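Local structure of transcriptional regulator, TetR family (Marinobacter aquaeolei, 3NNR) at residues A[25-28]-A[29-32]; A[88-91]-A[92-96]; A[154-157]-A[158-162]. The protein probably binds DNA as a TetR-family transcriptional regulator, joining an N-terminal helix-turn-helix region to a larger all-helical regulatory and dimerisation domain. All coordinates share one frame; numbering follows the deposited sequence.

Interaction 1. Residues A[25-28]-A[29-32]; sequences NITT and NHIA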
loop_
_atom_site.group_PDB
_atom_site.type_symbol
_atom_site.label_atom_id
_atom_site.label_comp_id
_atom_site.label_asym_id
_atom_site.label_seq_id
_atom_site.Cartn_x
_atom_site.Cartn_y
_atom_site.Cartn_z
ATOM N N ASN A 25 -5.431 7.880 -18.247
ATOM C CA ASN A 25 -5.147 8.611 -19.482
ATOM C C ASN A 25 -5.324 7.840 -20.776
ATOM O O ASN A 25 -5.009 8.368 -21.825
ATOM C CB ASN A 25 -3.705 9.124 -19.466
ATOM C CG ASN A 25 -3.380 9.950 -18.252
ATOM O OD1 ASN A 25 -2.442 9.628 -17.545
ATOM N ND2 ASN A 25 -4.155 11.008 -17.993
ATOM N N ILE A 26 -5.804 6.609 -20.724
ATOM C CA ILE A 26 -5.981 5.820 -21.944
ATOM C C ILE A 26 -7.459 5.554 -22.172
ATOM O O ILE A 26 -8.149 5.085 -21.277
ATOM C CB ILE A 26 -5.154 4.520 -21.896
ATOM C CG1 ILE A 26 -3.639 4.844 -21.775
ATOM C CG2 ILE A 26 -5.447 3.645 -23.102
ATOM C CD1 ILE A 26 -3.024 5.677 -22.905
ATOM N N THR A 27 -7.914 5.879 -23.379
ATOM C CA THR A 27 -9.296 5.663 -23.854
ATOM C C THR A 27 -9.303 4.581 -24.936
ATOM O O THR A 27 -8.259 4.215 -25.505
ATOM C CB THR A 27 -9.878 6.964 -24.487
ATOM O OG1 THR A 27 -9.149 7.309 -25.678
ATOM C CG2 THR A 27 -9.779 8.130 -23.486
ATOM N N THR A 28 -10.490 4.084 -25.233
ATOM C CA THR A 28 -10.642 3.103 -26.291
ATOM C C THR A 28 -10.142 3.644 -27.647
ATOM O O THR A 28 -9.534 2.887 -28.406
ATOM C CB THR A 28 -12.071 2.556 -26.362
ATOM O OG1 THR A 28 -12.988 3.634 -26.290
ATOM C CG2 THR A 28 -12.353 1.590 -25.205
ATOM N N ASN A 29 -10.333 4.944 -27.919
ATOM C CA ASN A 29 -9.831 5.552 -29.161
ATOM C C ASN A 29 -8.319 5.494 -29.266
ATOM O O ASN A 29 -7.808 5.244 -30.355
ATOM C CB ASN A 29 -10.356 6.978 -29.361
ATOM C CG ASN A 29 -11.853 7.016 -29.691
ATOM O OD1 ASN A 29 -12.408 6.133 -30.380
ATOM N ND2 ASN A 29 -12.510 8.043 -29.210
ATOM N N HIS A 30 -7.617 5.687 -28.144
ATOM C CA HIS A 30 -6.150 5.572 -28.115
ATOM C C HIS A 30 -5.745 4.145 -28.455
ATOM O O HIS A 30 -4.822 3.943 -29.251
ATOM C CB HIS A 30 -5.520 5.895 -26.744
ATOM C CG HIS A 30 -5.612 7.330 -26.320
ATOM N ND1 HIS A 30 -6.544 7.782 -25.414
ATOM C CD2 HIS A 30 -4.836 8.400 -26.617
ATOM C CE1 HIS A 30 -6.367 9.073 -25.202
ATOM N NE2 HIS A 30 -5.339 9.474 -25.923
ATOM N N ILE A 31 -6.455 3.173 -27.872
ATOM C CA ILE A 31 -6.125 1.768 -28.061
ATOM C C ILE A 31 -6.351 1.390 -29.554
ATOM O O ILE A 31 -5.491 0.801 -30.182
ATOM C CB ILE A 31 -6.892 0.868 -27.075
ATOM C CG1 ILE A 31 -6.568 1.222 -25.613
ATOM C CG2 ILE A 31 -6.528 -0.613 -27.322
ATOM C CD1 ILE A 31 -7.662 0.741 -24.638
ATOM N N ALA A 32 -7.479 1.793 -30.125
ATOM C CA ALA A 32 -7.746 1.574 -31.552
ATOM C C ALA A 32 -6.651 2.215 -32.418
ATOM O O ALA A 32 -6.143 1.570 -33.333
ATOM C CB ALA A 32 -9.126 2.114 -31.949
#
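T27 and H30 exchange hydrogen bonds where the loop turns into helix 28-35. With chi1 at 65°, T27 holds its hydroxyl between its N and carbonyl carbon, turned toward the first turn, and OG1 accepts a weak bond of 3.3 Å from H30 N. The return bond runs from T27 N to H30 ND1 at 3.1 Å, the donor lying 21° out of the imidazole plane. Threonine suits the N-cap because its short, branched side chain carries an acceptor close to the backbone; histidine is long enough to bring ND1 back to the N-cap amide. Backbone bonds continue the turn, from I31 N to T27 O (3.2 Å) and from A32 N to T28 O (2.9 Å).

The apolar contact lies between I26 CG2 and I31 CG1, 3.7 Å apart, the two side chains meeting at about a right angle. Both isoleucines are buried and lean on helix 6-21, I26 on L17 and F18 and I31 on S14, while A32 and T28 face L42 of helix 39-45. This is a capping box, here with histidine as the second residue, starting the first helix of the predicted helix-turn-helix of a TetR-family DNA-binding domain.

Interaction 2. Residues A[88-91]-A[92-96]; sequences VFDG and LWSYR. With SO4 (sulfate ion), chain D.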
loop_
_atom_site.group_PDB
_atom_site.type_symbol
_atom_site.label_atom_id
_atom_site.label_comp_id
_atom_site.label_asym_id
_atom_site.label_seq_id
_atom_site.Cartn_x
_atom_site.Cartn_y
_atom_site.Cartn_z
ATOM N N VAL A 88 4.964 -13.680 -7.667
ATOM C CA VAL A 88 3.969 -12.687 -7.280
ATOM C C VAL A 88 4.542 -11.274 -7.543
ATOM O O VAL A 88 3.836 -10.447 -8.079
ATOM C CB VAL A 88 3.501 -12.862 -5.802
ATOM C CG1 VAL A 88 2.626 -11.735 -5.383
ATOM C CG2 VAL A 88 2.733 -14.168 -5.658
ATOM N N PHE A 89 5.805 -11.013 -7.181
ATOM C CA PHE A 89 6.413 -9.697 -7.477
ATOM C C PHE A 89 6.470 -9.430 -8.984
ATOM O O PHE A 89 6.145 -8.325 -9.400
ATOM C CB PHE A 89 7.783 -9.464 -6.811
ATOM C CG PHE A 89 7.693 -8.919 -5.407
ATOM C CD1 PHE A 89 7.424 -7.573 -5.194
ATOM C CD2 PHE A 89 7.897 -9.724 -4.305
ATOM C CE1 PHE A 89 7.336 -7.053 -3.887
ATOM C CE2 PHE A 89 7.825 -9.213 -3.015
ATOM C CZ PHE A 89 7.540 -7.885 -2.808
ATOM N N ASP A 90 6.851 -10.427 -9.778
ATOM C CA ASP A 90 6.825 -10.302 -11.250
ATOM C C ASP A 90 5.415 -9.989 -11.744
ATOM O O ASP A 90 5.251 -9.183 -12.648
ATOM C CB ASP A 90 7.283 -11.582 -11.942
ATOM C CG ASP A 90 7.311 -11.443 -13.474
ATOM O OD1 ASP A 90 8.260 -10.778 -13.963
ATOM O OD2 ASP A 90 6.397 -11.995 -14.169
ATOM N N GLY A 91 4.405 -10.624 -11.151
ATOM C CA GLY A 91 3.009 -10.357 -11.512
ATOM C C GLY A 91 2.623 -8.910 -11.259
ATOM O O GLY A 91 2.081 -8.239 -12.138
ATOM N N LEU A 92 2.915 -8.439 -10.050
ATOM C CA LEU A 92 2.661 -7.068 -9.662
ATOM C C LEU A 92 3.346 -6.037 -10.594
ATOM O O LEU A 92 2.792 -4.954 -10.817
ATOM C CB LEU A 92 3.057 -6.828 -8.201
ATOM C CG LEU A 92 2.217 -7.528 -7.117
ATOM C CD1 LEU A 92 2.916 -7.336 -5.773
ATOM C CD2 LEU A 92 0.822 -6.971 -7.037
ATOM N N TRP A 93 4.522 -6.371 -11.133
ATOM C CA TRP A 93 5.169 -5.499 -12.121
ATOM C C TRP A 93 4.411 -5.566 -13.440
ATOM O O TRP A 93 4.085 -4.522 -14.027
ATOM C CB TRP A 93 6.664 -5.835 -12.369
ATOM C CG TRP A 93 7.254 -5.030 -13.509
ATOM C CD1 TRP A 93 7.431 -5.431 -14.824
ATOM C CD2 TRP A 93 7.689 -3.669 -13.449
ATOM N NE1 TRP A 93 7.968 -4.395 -15.568
ATOM C CE2 TRP A 93 8.137 -3.307 -14.748
ATOM C CE3 TRP A 93 7.736 -2.722 -12.430
ATOM C CZ2 TRP A 93 8.639 -2.019 -15.042
ATOM C CZ3 TRP A 93 8.240 -1.428 -12.718
ATOM C CH2 TRP A 93 8.683 -1.098 -14.021
ATOM N N SER A 94 4.131 -6.785 -13.904
ATOM C CA SER A 94 3.532 -6.972 -15.238
ATOM C C SER A 94 2.120 -6.374 -15.361
ATOM O O SER A 94 1.700 -6.019 -16.467
ATOM C CB SER A 94 3.573 -8.453 -15.662
ATOM O OG SER A 94 4.916 -8.914 -15.807
ATOM N N TYR A 95 1.417 -6.257 -14.234
ATOM C CA TYR A 95 0.076 -5.726 -14.188
ATOM C C TYR A 95 0.058 -4.481 -13.288
ATOM O O TYR A 95 -0.959 -4.162 -12.674
ATOM C CB TYR A 95 -0.865 -6.834 -13.692
ATOM C CG TYR A 95 -1.030 -7.948 -14.704
ATOM C CD1 TYR A 95 -0.044 -8.927 -14.860
ATOM C CD2 TYR A 95 -2.170 -8.031 -15.523
ATOM C CE1 TYR A 95 -0.156 -9.954 -15.806
ATOM C CE2 TYR A 95 -2.306 -9.086 -16.494
ATOM C CZ TYR A 95 -1.285 -10.048 -16.623
ATOM O OH TYR A 95 -1.349 -11.102 -17.557
ATOM N N ARG A 96 1.166 -3.727 -13.288
ATOM C CA ARG A 96 1.325 -2.560 -12.402
ATOM C C ARG A 96 0.205 -1.525 -12.489
ATOM O O ARG A 96 -0.055 -0.843 -11.489
ATOM C CB ARG A 96 2.733 -1.894 -12.528
ATOM C CG ARG A 96 2.911 -0.961 -13.715
ATOM C CD ARG A 96 4.383 -0.723 -14.129
ATOM N NE ARG A 96 4.775 -1.839 -14.975
ATOM C CZ ARG A 96 5.213 -1.785 -16.231
ATOM N NH1 ARG A 96 5.467 -0.637 -16.854
ATOM N NH2 ARG A 96 5.481 -2.928 -16.851
HETATM S S SO4 D . 6.251 2.947 -15.455
HETATM O O1 SO4 D . 7.652 3.063 -15.035
HETATM O O2 SO4 D . 5.521 4.230 -15.638
HETATM O O3 SO4 D . 6.264 2.247 -16.755
HETATM O O4 SO4 D . 5.670 2.218 -14.333
#
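S94 turns its hydroxyl back along its own backbone N (chi1 -64°), which brings OG within 3.2 Å of D90 O, the carbonyl that also accepts the helical bond from S94 N at 2.9 Å. Serine suits a last turn because its hydroxyl can fold against the preceding carbonyls. A different set of torsions governs R96: its CG lies between N and the carbonyl carbon (chi1 81°) and the chain bends again at chi3 (83°), folding the guanidinium over the indole of W93. NE sits 3.6 Å above the centre of that ring and donates at 2.9 Å to W93 O, which lies nearly in the guanidinium plane. R96 N reaches the same oxygen from the opposite face of the carbonyl; the NE bond fixes how the guanidinium lies over the indole, while the bond from R96 N ties down the backbone. At the far end of the side chain NH1 makes a weak bond to O3 of a sulfate, probably from the crystallisation liquor.

L92 turns into the interior, its CG 3.5 Å from V88 O, and faces Y60 and helix 145-160. Leucine suits this buried place because its apolar branch can pack between helices 49-67 and 145-160 without a polar atom to satisfy. Y95, the first residue to leave helical angles, still gives its N to G91 O at 3.0 Å, and that oxygen also lies at the edge of the tyrosine ring, in its plane, 3.5 Å from CD1. The ring goes on to meet Y60 and L15, while N19 ND2 donates to S94 O. The arrangement is the C-terminal end of helix 78-94, a helix of the TetR C-terminal domain, where it abuts helix 6-21 of the DNA-binding domain.

Interaction 3. Residues A[154-157]-A[158-162]; sequences NVWL and VITNW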
loop_
_atom_site.group_PDB
_atom_site.type_symbol
_atom_site.label_atom_id
_atom_site.label_comp_id
_atom_site.label_asym_id
_atom_site.label_seq_id
_atom_site.Cartn_x
_atom_site.Cartn_y
_atom_site.Cartn_z
ATOM N N ASN A 154 -0.176 -8.832 7.002
ATOM C CA ASN A 154 1.016 -7.959 6.909
ATOM C C ASN A 154 1.858 -8.264 5.671
ATOM O O ASN A 154 2.324 -7.345 5.021
ATOM C CB ASN A 154 1.870 -7.994 8.181
ATOM C CG ASN A 154 1.242 -7.222 9.345
ATOM O OD1 ASN A 154 0.406 -6.349 9.157
ATOM N ND2 ASN A 154 1.677 -7.529 10.545
ATOM N N VAL A 155 2.017 -9.545 5.338
ATOM C CA VAL A 155 2.690 -9.959 4.099
ATOM C C VAL A 155 1.989 -9.325 2.897
ATOM O O VAL A 155 2.636 -8.651 2.107
ATOM C CB VAL A 155 2.728 -11.481 3.926
ATOM C CG1 VAL A 155 3.134 -11.842 2.538
ATOM C CG2 VAL A 155 3.685 -12.072 4.900
ATOM N N TRP A 156 0.665 -9.456 2.840
ATOM C CA TRP A 156 -0.122 -8.907 1.752
ATOM C C TRP A 156 0.066 -7.411 1.679
ATOM O O TRP A 156 0.314 -6.874 0.596
ATOM C CB TRP A 156 -1.607 -9.276 1.918
ATOM C CG TRP A 156 -2.480 -8.952 0.747
ATOM C CD1 TRP A 156 -2.863 -9.809 -0.262
ATOM C CD2 TRP A 156 -3.097 -7.689 0.452
ATOM N NE1 TRP A 156 -3.665 -9.146 -1.161
ATOM C CE2 TRP A 156 -3.832 -7.851 -0.742
ATOM C CE3 TRP A 156 -3.105 -6.435 1.089
ATOM C CZ2 TRP A 156 -4.556 -6.806 -1.324
ATOM C CZ3 TRP A 156 -3.832 -5.379 0.507
ATOM C CH2 TRP A 156 -4.541 -5.575 -0.690
ATOM N N LEU A 157 -0.057 -6.746 2.827
ATOM C CA LEU A 157 0.052 -5.289 2.920
ATOM C C LEU A 157 1.419 -4.790 2.418
ATOM O O LEU A 157 1.495 -3.794 1.709
ATOM C CB LEU A 157 -0.213 -4.813 4.369
ATOM C CG LEU A 157 -1.654 -4.911 4.914
ATOM C CD1 LEU A 157 -1.736 -4.680 6.436
ATOM C CD2 LEU A 157 -2.559 -3.894 4.231
ATOM N N VAL A 158 2.483 -5.506 2.771
ATOM C CA VAL A 158 3.842 -5.161 2.348
ATOM C C VAL A 158 4.057 -5.415 0.869
ATOM O O VAL A 158 4.594 -4.565 0.188
ATOM C CB VAL A 158 4.921 -5.910 3.173
ATOM C CG1 VAL A 158 6.293 -5.880 2.471
ATOM C CG2 VAL A 158 4.993 -5.318 4.592
ATOM N N ILE A 159 3.645 -6.571 0.381
ATOM C CA ILE A 159 3.879 -6.934 -1.019
ATOM C C ILE A 159 3.153 -6.008 -1.983
ATOM O O ILE A 159 3.758 -5.440 -2.869
ATOM C CB ILE A 159 3.501 -8.388 -1.322
ATOM C CG1 ILE A 159 4.446 -9.340 -0.591
ATOM C CG2 ILE A 159 3.677 -8.671 -2.782
ATOM C CD1 ILE A 159 4.161 -10.823 -0.821
ATOM N N THR A 160 1.874 -5.809 -1.753
ATOM C CA THR A 160 1.047 -5.004 -2.656
ATOM C C THR A 160 1.290 -3.515 -2.589
ATOM O O THR A 160 0.800 -2.822 -3.455
ATOM C CB THR A 160 -0.445 -5.290 -2.453
ATOM O OG1 THR A 160 -0.852 -4.899 -1.141
ATOM C CG2 THR A 160 -0.695 -6.746 -2.658
ATOM N N ASN A 161 2.021 -3.021 -1.591
ATOM C CA ASN A 161 2.375 -1.611 -1.497
ATOM C C ASN A 161 3.856 -1.312 -1.824
ATOM O O ASN A 161 4.312 -0.163 -1.634
ATOM C CB ASN A 161 2.092 -1.104 -0.053
ATOM C CG ASN A 161 1.827 0.425 0.027
ATOM O OD1 ASN A 161 1.207 1.007 -0.879
ATOM N ND2 ASN A 161 2.272 1.070 1.140
ATOM N N TRP A 162 4.613 -2.299 -2.314
ATOM C CA TRP A 162 6.050 -2.104 -2.567
ATOM C C TRP A 162 6.306 -1.210 -3.785
ATOM O O TRP A 162 7.136 -0.314 -3.690
ATOM C CB TRP A 162 6.762 -3.453 -2.716
ATOM C CG TRP A 162 8.248 -3.300 -2.843
ATOM C CD1 TRP A 162 9.012 -3.618 -3.918
ATOM C CD2 TRP A 162 9.131 -2.738 -1.872
ATOM N NE1 TRP A 162 10.332 -3.316 -3.669
ATOM C CE2 TRP A 162 10.430 -2.764 -2.424
ATOM C CE3 TRP A 162 8.951 -2.214 -0.575
ATOM C CZ2 TRP A 162 11.556 -2.291 -1.728
ATOM C CZ3 TRP A 162 10.046 -1.733 0.101
ATOM C CH2 TRP A 162 11.347 -1.792 -0.464
#
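Helical bonds tie 154-157 to 158-162 at the end of helix 145-160, a dimer-interface helix of the TetR C-terminal domain: V158 N to N154 O, I159 N to V155 O at 2.9 Å, and T160 N to W156 O. The next, N161 N to L157 O, is weak at 3.4 Å, and N161 no longer has helical angles. Among the side chains, V155 and I159 run side by side, CG1 to CD1 3.7 Å, their branched shapes suiting a buried face against helix 186-194.

W156 has CG anti to its N (chi1 -171°), which lays one face of the indole under T160, CG2 making a CH-pi contact 4.0 Å from the centroid of the five-membered ring. The indole also meets F165 of the second subunit edge-to-face. Replacing W156 with an alanine would probably leave T160 CG2 without the ring face it rests on, and that F165 without its aromatic mate. Threonine fits here, offering a methyl to the ring and a hydroxyl to the backbone. OG1 receives a weak bond from N161 ND2 of the second subunit and donates to W156 O at 2.9 Å, from above the carbonyl plane, opposite in face to T160 N.

How the interactions relate
Along the chain the three contacts follow one another, from the helix-turn-helix region to the C-terminal domain. Interaction 1 stands apart, its centre about 22 Å from that of interaction 2 and about 31 Å from that of interaction 3. Interactions 2 and 3 lie on helices 78-94 and 145-160 of one domain, with centres about 13 Å apart, and touch directly: L92 CD1 comes within 3.4 Å of I159 CG2, and F89 reaches both I159 and W162. Helix 6-21 packs against residues of interactions 1 and 2 alike. The order in space thus runs from the probable DNA-binding end, through the junction between domains, to the subunit interface.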